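Local atomic coordinates of acyl-coenzyme A oxidase (Caenorhabditis elegans, PDB entry 5K3H), a protein that catalyses the FAD-dependent first step of peroxisomal beta-oxidation, desaturating acyl-CoA thioesters to (2E)-enoyl-CoA while reducing oxygen to hydrogen peroxide. Residues A150-G155 / W188-L193; I146-Q151 / N198-V203; P232-G237 / G251-N256; L163-T168 / L178-I183. All coordinates share one frame; numbering follows the deposited sequence.

Contacts 1 and 2 are buried and share Ala150 and Gln151, so residues of one FAD-binding segment are held by a loop through contact 1 and by a parallel strand through contact 2. Contact 3 is largely buried, with Thr235 and Asn256 exposed, while contact 4 is only partly buried. Contacts 2 and 4 reach the same mixed sheet, in which strand 199-208 pairs with both 147-150 and 166-170. Contact 3 belongs to a separate antiparallel sheet. The chemistry follows the position: a threonine hydroxyl-to-carbonyl hydrogen bond and a Met-aromatic contact in 1, aliphatic and tyrosine packing in 2, a ring on glycine in 3, and a long salt bridge beside the hairpin in 4.

Contact 1 (A150-G155 / W188-L193); sequences AQTEMG and WWPGNL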
loop_
_atom_site.group_PDB
_atom_site.type_symbol
_atom_site.label_atom_id
_atom_site.label_comp_id
_atom_site.label_asym_id
_atom_site.label_seq_id
_atom_site.Cartn_x
_atom_site.Cartn_y
_atom_site.Cartn_z
ATOM N N ALA B 150 -6.414 7.124 26.538
ATOM C CA ALA B 150 -5.178 7.851 26.238
ATOM C C ALA B 150 -4.017 7.101 26.863
ATOM O O ALA B 150 -3.758 7.234 28.062
ATOM C CB ALA B 150 -5.252 9.294 26.739
ATOM N N GLN B 151 -3.332 6.296 26.055
ATOM C CA GLN B 151 -2.205 5.509 26.546
ATOM C C GLN B 151 -0.898 5.873 25.858
ATOM O O GLN B 151 0.076 6.241 26.529
ATOM C CB GLN B 151 -2.515 4.013 26.388
ATOM C CG GLN B 151 -1.401 3.107 26.826
ATOM C CD GLN B 151 -1.785 1.656 26.672
ATOM O OE1 GLN B 151 -1.107 0.881 25.986
ATOM N NE2 GLN B 151 -2.891 1.272 27.323
ATOM N N THR B 152 -0.850 5.790 24.537
ATOM C CA THR B 152 0.421 5.899 23.853
ATOM C C THR B 152 0.967 7.319 23.940
ATOM O O THR B 152 0.229 8.309 23.943
ATOM C CB THR B 152 0.271 5.478 22.398
ATOM O OG1 THR B 152 -0.568 6.417 21.737
ATOM C CG2 THR B 152 -0.337 4.077 22.298
ATOM N N GLU B 153 2.287 7.403 23.975
ATOM C CA GLU B 153 2.976 8.660 24.130
ATOM C C GLU B 153 3.850 8.906 22.912
ATOM O O GLU B 153 4.175 7.983 22.162
ATOM C CB GLU B 153 3.803 8.650 25.409
ATOM C CG GLU B 153 2.945 8.702 26.631
ATOM C CD GLU B 153 3.715 8.431 27.889
ATOM O OE1 GLU B 153 4.962 8.309 27.801
ATOM O OE2 GLU B 153 3.077 8.337 28.963
ATOM N N MET B 154 4.178 10.188 22.713
ATOM C CA MET B 154 5.040 10.620 21.620
ATOM C C MET B 154 6.289 9.749 21.490
ATOM O O MET B 154 6.602 9.257 20.403
ATOM C CB MET B 154 5.399 12.097 21.836
ATOM C CG MET B 154 6.636 12.614 21.115
ATOM S SD MET B 154 6.268 13.701 19.747
ATOM C CE MET B 154 5.939 15.214 20.586
ATOM N N GLY B 155 6.974 9.489 22.596
ATOM C CA GLY B 155 8.192 8.716 22.589
ATOM C C GLY B 155 8.042 7.260 22.937
ATOM O O GLY B 155 9.053 6.559 23.011
ATOM N N TRP B 188 -0.048 10.852 22.686
ATOM C CA TRP B 188 0.066 11.118 21.246
ATOM C C TRP B 188 -0.494 9.911 20.523
ATOM O O TRP B 188 -0.085 8.790 20.838
ATOM C CB TRP B 188 1.518 11.378 20.830
ATOM C CG TRP B 188 1.681 12.048 19.468
ATOM C CD1 TRP B 188 1.576 11.459 18.233
ATOM C CD2 TRP B 188 1.981 13.430 19.221
ATOM N NE1 TRP B 188 1.778 12.394 17.237
ATOM C CE2 TRP B 188 2.032 13.609 17.821
ATOM C CE3 TRP B 188 2.217 14.535 20.049
ATOM C CZ2 TRP B 188 2.303 14.839 17.237
ATOM C CZ3 TRP B 188 2.476 15.764 19.457
ATOM C CH2 TRP B 188 2.513 15.902 18.065
ATOM N N TRP B 189 -1.505 10.135 19.634
ATOM C CA TRP B 189 -2.272 9.181 18.808
ATOM C C TRP B 189 -3.654 8.736 19.314
ATOM O O TRP B 189 -4.404 8.184 18.494
ATOM C CB TRP B 189 -1.454 7.905 18.494
ATOM C CG TRP B 189 -0.533 8.128 17.339
ATOM C CD1 TRP B 189 0.824 8.266 17.380
ATOM C CD2 TRP B 189 -0.918 8.305 15.967
ATOM N NE1 TRP B 189 1.304 8.506 16.120
ATOM C CE2 TRP B 189 0.255 8.536 15.235
ATOM C CE3 TRP B 189 -2.148 8.282 15.291
ATOM C CZ2 TRP B 189 0.243 8.757 13.866
ATOM C CZ3 TRP B 189 -2.161 8.490 13.923
ATOM C CH2 TRP B 189 -0.972 8.728 13.223
ATOM N N PRO B 190 -4.055 8.916 20.587
ATOM C CA PRO B 190 -5.422 8.513 20.975
ATOM C C PRO B 190 -6.483 9.149 20.095
ATOM O O PRO B 190 -6.498 10.363 19.883
ATOM C CB PRO B 190 -5.538 8.997 22.421
ATOM C CG PRO B 190 -4.151 8.930 22.938
ATOM C CD PRO B 190 -3.289 9.331 21.782
ATOM N N GLY B 191 -7.360 8.307 19.555
ATOM C CA GLY B 191 -8.364 8.787 18.623
ATOM C C GLY B 191 -9.380 9.666 19.324
ATOM O O GLY B 191 -9.678 9.482 20.507
ATOM N N ASN B 192 -9.847 10.691 18.608
ATOM C CA ASN B 192 -10.873 11.623 19.070
ATOM C C ASN B 192 -10.456 12.395 20.320
ATOM O O ASN B 192 -11.310 12.988 20.993
ATOM C CB ASN B 192 -12.198 10.902 19.299
ATOM C CG ASN B 192 -12.678 10.219 18.054
ATOM O OD1 ASN B 192 -12.969 9.023 18.062
ATOM N ND2 ASN B 192 -12.738 10.967 16.958
ATOM N N LEU B 193 -9.161 12.369 20.652
ATOM C CA LEU B 193 -8.619 13.058 21.814
ATOM C C LEU B 193 -8.332 14.527 21.534
ATOM O O LEU B 193 -8.339 15.345 22.463
ATOM C CB LEU B 193 -7.328 12.370 22.276
ATOM C CG LEU B 193 -6.539 13.061 23.400
ATOM C CD1 LEU B 193 -7.379 13.196 24.672
ATOM C CD2 LEU B 193 -5.215 12.342 23.709
#
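Thr152 and Trp188 clasp each other through two hydrogen bonds. Trp188 N donates to Thr152 O at 2.9 Å, and the nearly straight N-H...O angle of 163° supports a firm bond. In return Thr152 OG1 donates to Trp188 O at 2.6 Å, coming in tilted from the plane of that carbonyl. The first torsion explains this: at chi1 66° the hydroxyl sits between its own backbone N and carbonyl carbon, which brings it to the side of the neighbouring loop, near Trp189 CB.

Met154 and Trp188 run side by side and point the same way, each with CG anti to the backbone N (chi1 160° for Met154). The thioether then bends at its next two torsions and ends above the indole: Met154 SD stands 4.3 Å from the centroid of the six-membered ring of Trp188, over its face and offset toward the rim. The methyl reaches further along the same ring, with Met154 CE 3.7 Å from Trp188 CZ3. Lower down, the Pro190 ring rests on backbone and methyl, its CG lying 3.6 Å from Ala150 CA. Pro190 also starts a type II turn that ends at Leu193, whose CD2 adds a looser touch on Ala150 CB.

Glu153 turns its carboxylate elsewhere, to Lys187 and the backbone N of Glu164, while Met154 O is hydrogen-bonded by His412 and Arg320 of the second subunit. With Ala150, Gln151, Thr152 and Gly191 all binding FAD, this pair of loops, joined by a Met-aromatic contact and by the hydrogen bonds of Thr152, is part of a flavin site built at the dimer interface.

Contact 2 (I146-Q151 / N198-V203); sequences IGTYAQ and NYAVVV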
loop_
_atom_site.group_PDB
_atom_site.type_symbol
_atom_site.label_atom_id
_atom_site.label_comp_id
_atom_site.label_asym_id
_atom_site.label_seq_id
_atom_site.Cartn_x
_atom_site.Cartn_y
_atom_site.Cartn_z
ATOM N N ILE B 146 -18.064 12.848 25.993
ATOM C CA ILE B 146 -17.338 12.194 24.918
ATOM C C ILE B 146 -15.962 11.844 25.461
ATOM O O ILE B 146 -15.220 12.725 25.921
ATOM C CB ILE B 146 -17.250 13.079 23.668
ATOM C CG1 ILE B 146 -18.652 13.415 23.166
ATOM C CG2 ILE B 146 -16.443 12.400 22.577
ATOM C CD1 ILE B 146 -18.664 14.357 21.996
ATOM N N GLY B 147 -15.623 10.558 25.410
ATOM C CA GLY B 147 -14.395 10.080 25.995
ATOM C C GLY B 147 -13.579 9.285 24.995
ATOM O O GLY B 147 -14.060 8.865 23.941
ATOM N N THR B 148 -12.314 9.105 25.352
ATOM C CA THR B 148 -11.390 8.266 24.612
ATOM C C THR B 148 -10.471 7.604 25.633
ATOM O O THR B 148 -10.631 7.774 26.846
ATOM C CB THR B 148 -10.641 9.100 23.553
ATOM O OG1 THR B 148 -9.753 8.268 22.792
ATOM C CG2 THR B 148 -9.849 10.227 24.216
ATOM N N TYR B 149 -9.505 6.840 25.135
ATOM C CA TYR B 149 -8.556 6.119 25.970
ATOM C C TYR B 149 -7.165 6.604 25.578
ATOM O O TYR B 149 -6.792 6.547 24.404
ATOM C CB TYR B 149 -8.722 4.614 25.759
ATOM C CG TYR B 149 -7.929 3.747 26.697
ATOM C CD1 TYR B 149 -8.448 3.397 27.926
ATOM C CD2 TYR B 149 -6.683 3.257 26.354
ATOM C CE1 TYR B 149 -7.748 2.597 28.802
ATOM C CE2 TYR B 149 -5.967 2.448 27.240
ATOM C CZ TYR B 149 -6.515 2.129 28.459
ATOM O OH TYR B 149 -5.840 1.339 29.355
ATOM N N ALA B 150 -6.414 7.124 26.538
ATOM C CA ALA B 150 -5.178 7.851 26.238
ATOM C C ALA B 150 -4.017 7.101 26.863
ATOM O O ALA B 150 -3.758 7.234 28.062
ATOM C CB ALA B 150 -5.252 9.294 26.739
ATOM N N GLN B 151 -3.332 6.296 26.055
ATOM C CA GLN B 151 -2.205 5.509 26.546
ATOM C C GLN B 151 -0.898 5.873 25.858
ATOM O O GLN B 151 0.076 6.241 26.529
ATOM C CB GLN B 151 -2.515 4.013 26.388
ATOM C CG GLN B 151 -1.401 3.107 26.826
ATOM C CD GLN B 151 -1.785 1.656 26.672
ATOM O OE1 GLN B 151 -1.107 0.881 25.986
ATOM N NE2 GLN B 151 -2.891 1.272 27.323
ATOM N N ASN B 198 -14.165 15.387 25.802
ATOM C CA ASN B 198 -13.981 16.199 26.992
ATOM C C ASN B 198 -13.530 15.396 28.200
ATOM O O ASN B 198 -13.144 15.992 29.208
ATOM C CB ASN B 198 -15.253 17.008 27.325
ATOM C CG ASN B 198 -16.542 16.206 27.207
ATOM O OD1 ASN B 198 -16.568 14.977 27.289
ATOM N ND2 ASN B 198 -17.630 16.920 26.993
ATOM N N TYR B 199 -13.539 14.072 28.113
ATOM C CA TYR B 199 -12.978 13.193 29.131
ATOM C C TYR B 199 -12.024 12.203 28.472
ATOM O O TYR B 199 -12.070 11.987 27.257
ATOM C CB TYR B 199 -14.091 12.452 29.896
ATOM C CG TYR B 199 -14.805 13.332 30.905
ATOM C CD1 TYR B 199 -15.684 14.344 30.485
ATOM C CD2 TYR B 199 -14.645 13.125 32.274
ATOM C CE1 TYR B 199 -16.336 15.162 31.397
ATOM C CE2 TYR B 199 -15.295 13.928 33.189
ATOM C CZ TYR B 199 -16.146 14.945 32.748
ATOM O OH TYR B 199 -16.807 15.740 33.664
ATOM N N ALA B 200 -11.136 11.620 29.277
ATOM C CA ALA B 200 -10.351 10.477 28.816
ATOM C C ALA B 200 -10.002 9.573 29.986
ATOM O O ALA B 200 -9.797 10.037 31.107
ATOM C CB ALA B 200 -9.062 10.918 28.113
ATOM N N VAL B 201 -9.920 8.277 29.726
ATOM C CA VAL B 201 -9.239 7.383 30.653
ATOM C C VAL B 201 -7.759 7.419 30.273
ATOM O O VAL B 201 -7.388 7.071 29.148
ATOM C CB VAL B 201 -9.809 5.955 30.592
ATOM C CG1 VAL B 201 -9.003 5.021 31.495
ATOM C CG2 VAL B 201 -11.306 5.925 30.956
ATOM N N VAL B 202 -6.910 7.828 31.205
ATOM C CA VAL B 202 -5.509 8.125 30.925
ATOM C C VAL B 202 -4.642 7.116 31.662
ATOM O O VAL B 202 -4.890 6.811 32.838
ATOM C CB VAL B 202 -5.162 9.564 31.335
ATOM C CG1 VAL B 202 -3.668 9.842 31.179
ATOM C CG2 VAL B 202 -5.982 10.534 30.506
ATOM N N VAL B 203 -3.641 6.574 30.964
ATOM C CA VAL B 203 -2.697 5.631 31.553
ATOM C C VAL B 203 -1.444 6.391 31.964
ATOM O O VAL B 203 -0.900 7.180 31.183
ATOM C CB VAL B 203 -2.377 4.482 30.586
ATOM C CG1 VAL B 203 -1.451 3.499 31.250
ATOM C CG2 VAL B 203 -3.654 3.780 30.176
#
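Parallel pairing of strand 147-150 with strand 199-203, at the edge of the mixed sheet in the beta domain of this acyl-CoA oxidase, sets Tyr149 beside Val201 and Ala150 beside Val202. The strand axes approach to 4.6 Å, with their directions 21° apart. Bonding is regular toward the C-terminal end. Thr148 O accepts from Val201 N in the carbonyl plane, Ala150 N gives to Val201 O at 2.8 Å, and Val203 N closes on Ala150 O at 3.0 Å. The bond from Thr148 N to Tyr199 O is weak.

At the other end the Asn198 side chain adds to the backbone bonds. Its CG sits between its own backbone N and carbonyl carbon (chi1 44°), folding the amide back so that OD1 accepts from Ile146 N at 2.9 Å. Ile146 O receives two donors, Asn198 N and Tyr199 N, and the Tyr199 bond is the straighter one.

On the face carrying Tyr149 and Val201, the phenol ring is swung across the valines. Val201 CG1 meets Tyr149 CE1 at 3.8 Å, and Val203 CG2 approaches Tyr149 OH at 3.4 Å; both methyls come obliquely to the ring. Val203 CG2 also lies alongside the extended Gln151 chain. On the other face Ala150 CB touches Val202 CG2 at 4.0 Å, and the Thr148 hydroxyl turns to Gly191 O.

Tyr149, Ala150 and Gln151 belong to the FAD site shared between the subunits. Main-chain bonds hold the strand carrying Tyr149 and Ala150, whereas apolar packing against Val201 and Val203 probably helps, with Met119, Ala123 and Thr217, to position the Tyr149 ring.

Contact 3 (P232-G237 / G251-N256); sequences PGITIG and GFLGFN
Gly233 begins the pairing: its carbonyl O accepts from Asn256 N at 2.9 Å, with the donor in the carbonyl plane on a lone pair. Next, Ile234 lies alongside Phe255, both pointing the same way. A bend at the second Ile234 torsion (chi2 -67°) carries CD1 to the aromatic ring, 3.5 Å from Phe255 CD1, in an oblique approach. Its other branch, Ile234 CG2, crosses to Leu253 CD1 at 3.9 Å.

Thr235 and Gly254 form a hydrogen-bonded antiparallel pair. Thr235 N gives to Gly254 O in an almost linear bond (174°), and Gly254 N returns to Thr235 O at 2.7 Å. Strand 251-255 is the middle member of a three-stranded antiparallel sheet, with 234-238 on one flank and 187-188 on the other. On the face opposite Ile234, Thr235 CG2 reaches the edge of the Phe252 ring, 3.9 Å from CE1.

Ile236 and Leu253 form a non-hydrogen-bonded antiparallel pair; the methyl tips Ile236 CD1 and Leu253 CD1 make only a loose contact. At Gly237 the Phe252 ring folds over the opposing backbone, since chi1 of 60° holds it between its own N and carbonyl carbon. Gly237 CA stands 3.9 Å from the ring centroid, over the face, a CH-pi contact that the absence of a side chain permits. Phe641 of the second subunit meets the same ring edge-to-face, while Gly237 O accepts from Phe252 N at 2.9 Å.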
loop_
_atom_site.group_PDB
_atom_site.type_symbol
_atom_site.label_atom_id
_atom_site.label_comp_id
_atom_site.label_asym_id
_atom_site.label_seq_id
_atom_site.Cartn_x
_atom_site.Cartn_y
_atom_site.Cartn_z
ATOM N N PRO B 232 -7.491 24.158 33.072
ATOM C CA PRO B 232 -6.142 24.657 33.390
ATOM C C PRO B 232 -5.142 23.530 33.604
ATOM O O PRO B 232 -5.420 22.544 34.287
ATOM C CB PRO B 232 -6.359 25.485 34.665
ATOM C CG PRO B 232 -7.764 25.887 34.604
ATOM C CD PRO B 232 -8.494 24.722 33.997
ATOM N N GLY B 233 -3.968 23.685 33.001
ATOM C CA GLY B 233 -2.937 22.679 33.071
ATOM C C GLY B 233 -3.021 21.632 31.991
ATOM O O GLY B 233 -2.212 20.692 32.005
ATOM N N ILE B 234 -3.991 21.749 31.081
ATOM C CA ILE B 234 -4.219 20.785 30.010
ATOM C C ILE B 234 -3.744 21.382 28.693
ATOM O O ILE B 234 -4.301 22.385 28.226
ATOM C CB ILE B 234 -5.698 20.400 29.919
ATOM C CG1 ILE B 234 -6.115 19.690 31.209
ATOM C CG2 ILE B 234 -5.971 19.587 28.673
ATOM C CD1 ILE B 234 -5.475 18.352 31.416
ATOM N N THR B 235 -2.770 20.712 28.060
ATOM C CA THR B 235 -2.340 20.974 26.686
ATOM C C THR B 235 -2.894 19.856 25.811
ATOM O O THR B 235 -2.578 18.682 26.022
ATOM C CB THR B 235 -0.818 21.011 26.571
ATOM O OG1 THR B 235 -0.291 22.001 27.471
ATOM C CG2 THR B 235 -0.414 21.371 25.155
ATOM N N ILE B 236 -3.703 20.219 24.827
ATOM C CA ILE B 236 -4.502 19.257 24.088
ATOM C C ILE B 236 -4.693 19.813 22.694
ATOM O O ILE B 236 -4.733 21.033 22.505
ATOM C CB ILE B 236 -5.849 18.996 24.799
ATOM C CG1 ILE B 236 -6.589 17.808 24.184
ATOM C CG2 ILE B 236 -6.720 20.275 24.850
ATOM C CD1 ILE B 236 -7.634 17.250 25.120
ATOM N N GLY B 237 -4.719 18.931 21.705
ATOM C CA GLY B 237 -4.919 19.390 20.344
ATOM C C GLY B 237 -4.815 18.231 19.386
ATOM O O GLY B 237 -4.521 17.099 19.776
ATOM N N GLY B 251 -5.149 12.972 18.831
ATOM C CA GLY B 251 -4.697 14.104 19.607
ATOM C C GLY B 251 -3.433 13.881 20.415
ATOM O O GLY B 251 -3.027 12.758 20.693
ATOM N N PHE B 252 -2.848 15.003 20.831
ATOM C CA PHE B 252 -1.829 15.055 21.871
ATOM C C PHE B 252 -2.411 15.632 23.158
ATOM O O PHE B 252 -3.417 16.347 23.143
ATOM C CB PHE B 252 -0.607 15.889 21.446
ATOM C CG PHE B 252 -0.912 17.330 21.106
ATOM C CD1 PHE B 252 -1.004 18.298 22.097
ATOM C CD2 PHE B 252 -1.057 17.730 19.779
ATOM C CE1 PHE B 252 -1.264 19.635 21.770
ATOM C CE2 PHE B 252 -1.320 19.066 19.453
ATOM C CZ PHE B 252 -1.419 20.011 20.448
ATOM N N LEU B 253 -1.758 15.307 24.280
ATOM C CA LEU B 253 -2.230 15.697 25.600
ATOM C C LEU B 253 -1.069 15.781 26.571
ATOM O O LEU B 253 -0.349 14.791 26.763
ATOM C CB LEU B 253 -3.261 14.698 26.135
ATOM C CG LEU B 253 -3.743 14.798 27.586
ATOM C CD1 LEU B 253 -4.458 16.118 27.862
ATOM C CD2 LEU B 253 -4.637 13.610 27.921
ATOM N N GLY B 254 -0.934 16.938 27.218
ATOM C CA GLY B 254 0.059 17.121 28.256
ATOM C C GLY B 254 -0.565 17.717 29.501
ATOM O O GLY B 254 -1.539 18.465 29.437
ATOM N N PHE B 255 -0.006 17.349 30.648
ATOM C CA PHE B 255 -0.462 17.813 31.953
ATOM C C PHE B 255 0.648 18.622 32.609
ATOM O O PHE B 255 1.815 18.194 32.615
ATOM C CB PHE B 255 -0.810 16.652 32.870
ATOM C CG PHE B 255 -1.762 15.676 32.274
ATOM C CD1 PHE B 255 -3.132 15.935 32.268
ATOM C CD2 PHE B 255 -1.290 14.487 31.720
ATOM C CE1 PHE B 255 -4.025 15.034 31.718
ATOM C CE2 PHE B 255 -2.172 13.569 31.161
ATOM C CZ PHE B 255 -3.542 13.838 31.160
ATOM N N ASN B 256 0.280 19.771 33.180
ATOM C CA ASN B 256 1.185 20.580 34.012
ATOM C C ASN B 256 0.688 20.487 35.451
ATOM O O ASN B 256 -0.121 21.302 35.893
ATOM C CB ASN B 256 1.233 22.031 33.523
ATOM C CG ASN B 256 2.270 22.870 34.261
ATOM O OD1 ASN B 256 3.144 22.337 34.962
ATOM N ND2 ASN B 256 2.214 24.202 34.055
#

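Contact 4 (L163-T168 / L178-I183); sequences LETTAT and LHTPKI
The His179 imidazole and the Glu164 carboxylate are the flat groups where the beta hairpin of strands 166-170 and 175-179 opens, and each deals differently with the opposite segment. His179 CB lies beside Thr166 OG1 at 3.7 Å, but the ring beyond it leads away, and its ND1 is hydrogen-bonded to the backbone N of Asn257. For Glu164, the end of Lys182 stands well out of the carboxylate plane, to one side of OE1. That oxygen also has a hydrogen bond with Thr184 OG1; its salt bridge to Lys182 NZ is long, at 3.8 Å.

The hairpin belongs to the mixed sheet of the beta domain. Its evidence is the hydrogen-bonded antiparallel pair of Thr166 and His179. Thr166 N gives to His179 O at 3.1 Å in the carbonyl plane with a straight 168° approach, and His179 N returns to Thr166 O at 2.9 Å. Toward Glu164 and Pro181 the backbones diverge, and the Pro181 ring comes against the Glu164 carbonyl, CD to O at 3.5 Å.

Thr165 turns CG2 toward His179 O, its first torsion (chi1 -61°) placing the methyl anti to the backbone N, while its hydroxyl bonds to Glu153. On the face bearing Ala167 and Leu178, where Phe218 touches Ala167 and Val220 touches Leu178, Ala167 CB meets Leu178 CD1 at 3.7 Å.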
loop_
_atom_site.group_PDB
_atom_site.type_symbol
_atom_site.label_atom_id
_atom_site.label_comp_id
_atom_site.label_asym_id
_atom_site.label_seq_id
_atom_site.Cartn_x
_atom_site.Cartn_y
_atom_site.Cartn_z
ATOM N N LEU B 163 6.432 4.178 29.703
ATOM C CA LEU B 163 5.692 5.435 29.660
ATOM C C LEU B 163 6.293 6.471 30.615
ATOM O O LEU B 163 6.903 6.144 31.635
ATOM C CB LEU B 163 4.225 5.183 30.007
ATOM C CG LEU B 163 3.470 4.288 29.029
ATOM C CD1 LEU B 163 2.088 3.948 29.572
ATOM C CD2 LEU B 163 3.339 4.973 27.681
ATOM N N GLU B 164 6.115 7.740 30.265
ATOM C CA GLU B 164 6.658 8.832 31.066
ATOM C C GLU B 164 5.630 9.641 31.856
ATOM O O GLU B 164 5.994 10.320 32.816
ATOM C CB GLU B 164 7.485 9.772 30.183
ATOM C CG GLU B 164 8.815 9.190 29.731
ATOM C CD GLU B 164 9.358 9.875 28.494
ATOM O OE1 GLU B 164 9.393 11.122 28.469
ATOM O OE2 GLU B 164 9.752 9.166 27.545
ATOM N N THR B 165 4.359 9.587 31.468
ATOM C CA THR B 165 3.362 10.360 32.199
ATOM C C THR B 165 3.230 9.831 33.629
ATOM O O THR B 165 3.129 8.621 33.847
ATOM C CB THR B 165 2.026 10.312 31.463
ATOM O OG1 THR B 165 2.195 10.881 30.150
ATOM C CG2 THR B 165 0.947 11.098 32.253
ATOM N N THR B 166 3.257 10.730 34.615
ATOM C CA THR B 166 3.163 10.318 36.011
ATOM C C THR B 166 1.851 10.778 36.643
ATOM O O THR B 166 1.229 11.757 36.213
ATOM C CB THR B 166 4.341 10.826 36.851
ATOM O OG1 THR B 166 4.460 12.244 36.709
ATOM C CG2 THR B 166 5.668 10.131 36.449
ATOM N N ALA B 167 1.396 9.984 37.607
ATOM C CA ALA B 167 0.299 10.331 38.495
ATOM C C ALA B 167 0.837 10.141 39.900
ATOM O O ALA B 167 0.989 9.003 40.358
ATOM C CB ALA B 167 -0.929 9.456 38.246
ATOM N N THR B 168 1.113 11.239 40.588
ATOM C CA THR B 168 1.784 11.179 41.875
ATOM C C THR B 168 0.729 11.389 42.951
ATOM O O THR B 168 -0.060 12.347 42.879
ATOM C CB THR B 168 2.899 12.226 41.999
ATOM O OG1 THR B 168 3.846 12.082 40.928
ATOM C CG2 THR B 168 3.642 12.056 43.315
ATOM N N LEU B 178 -1.213 14.724 37.933
ATOM C CA LEU B 178 -0.793 14.172 36.649
ATOM C C LEU B 178 0.247 15.099 36.046
ATOM O O LEU B 178 0.117 16.326 36.138
ATOM C CB LEU B 178 -1.984 14.027 35.703
ATOM C CG LEU B 178 -2.842 12.746 35.705
ATOM C CD1 LEU B 178 -3.062 12.183 37.083
ATOM C CD2 LEU B 178 -4.204 13.069 35.090
ATOM N N HIS B 179 1.302 14.524 35.460
ATOM C CA HIS B 179 2.331 15.398 34.915
ATOM C C HIS B 179 2.983 14.816 33.670
ATOM O O HIS B 179 3.260 13.616 33.593
ATOM C CB HIS B 179 3.410 15.693 35.955
ATOM C CG HIS B 179 4.303 16.824 35.571
ATOM N ND1 HIS B 179 3.830 18.096 35.333
ATOM C CD2 HIS B 179 5.638 16.871 35.351
ATOM C CE1 HIS B 179 4.835 18.880 34.990
ATOM N NE2 HIS B 179 5.943 18.161 34.993
ATOM N N THR B 180 3.254 15.689 32.709
ATOM C CA THR B 180 3.976 15.310 31.501
ATOM C C THR B 180 5.364 15.937 31.570
ATOM O O THR B 180 5.522 17.133 31.270
ATOM C CB THR B 180 3.218 15.782 30.257
ATOM O OG1 THR B 180 1.901 15.226 30.281
ATOM C CG2 THR B 180 3.917 15.349 28.981
ATOM N N PRO B 181 6.390 15.199 32.005
ATOM C CA PRO B 181 7.674 15.856 32.274
ATOM C C PRO B 181 8.411 16.309 31.026
ATOM O O PRO B 181 9.076 17.349 31.076
ATOM C CB PRO B 181 8.458 14.792 33.052
ATOM C CG PRO B 181 7.825 13.509 32.748
ATOM C CD PRO B 181 6.365 13.802 32.483
ATOM N N LYS B 182 8.225 15.654 29.884
ATOM C CA LYS B 182 8.952 16.011 28.672
ATOM C C LYS B 182 8.028 15.940 27.483
ATOM O O LYS B 182 6.915 15.409 27.558
ATOM C CB LYS B 182 10.106 15.075 28.319
ATOM C CG LYS B 182 11.291 15.071 29.182
ATOM C CD LYS B 182 12.326 14.141 28.549
ATOM C CE LYS B 182 12.019 12.663 28.761
ATOM N NZ LYS B 182 13.088 11.801 28.150
ATOM N N ILE B 183 8.530 16.494 26.375
ATOM C CA ILE B 183 7.817 16.447 25.102
ATOM C C ILE B 183 7.469 15.010 24.736
ATOM O O ILE B 183 6.329 14.716 24.357
ATOM C CB ILE B 183 8.649 17.131 23.998
ATOM C CG1 ILE B 183 7.872 17.182 22.686
ATOM C CG2 ILE B 183 10.006 16.458 23.800
ATOM C CD1 ILE B 183 8.414 18.211 21.706
#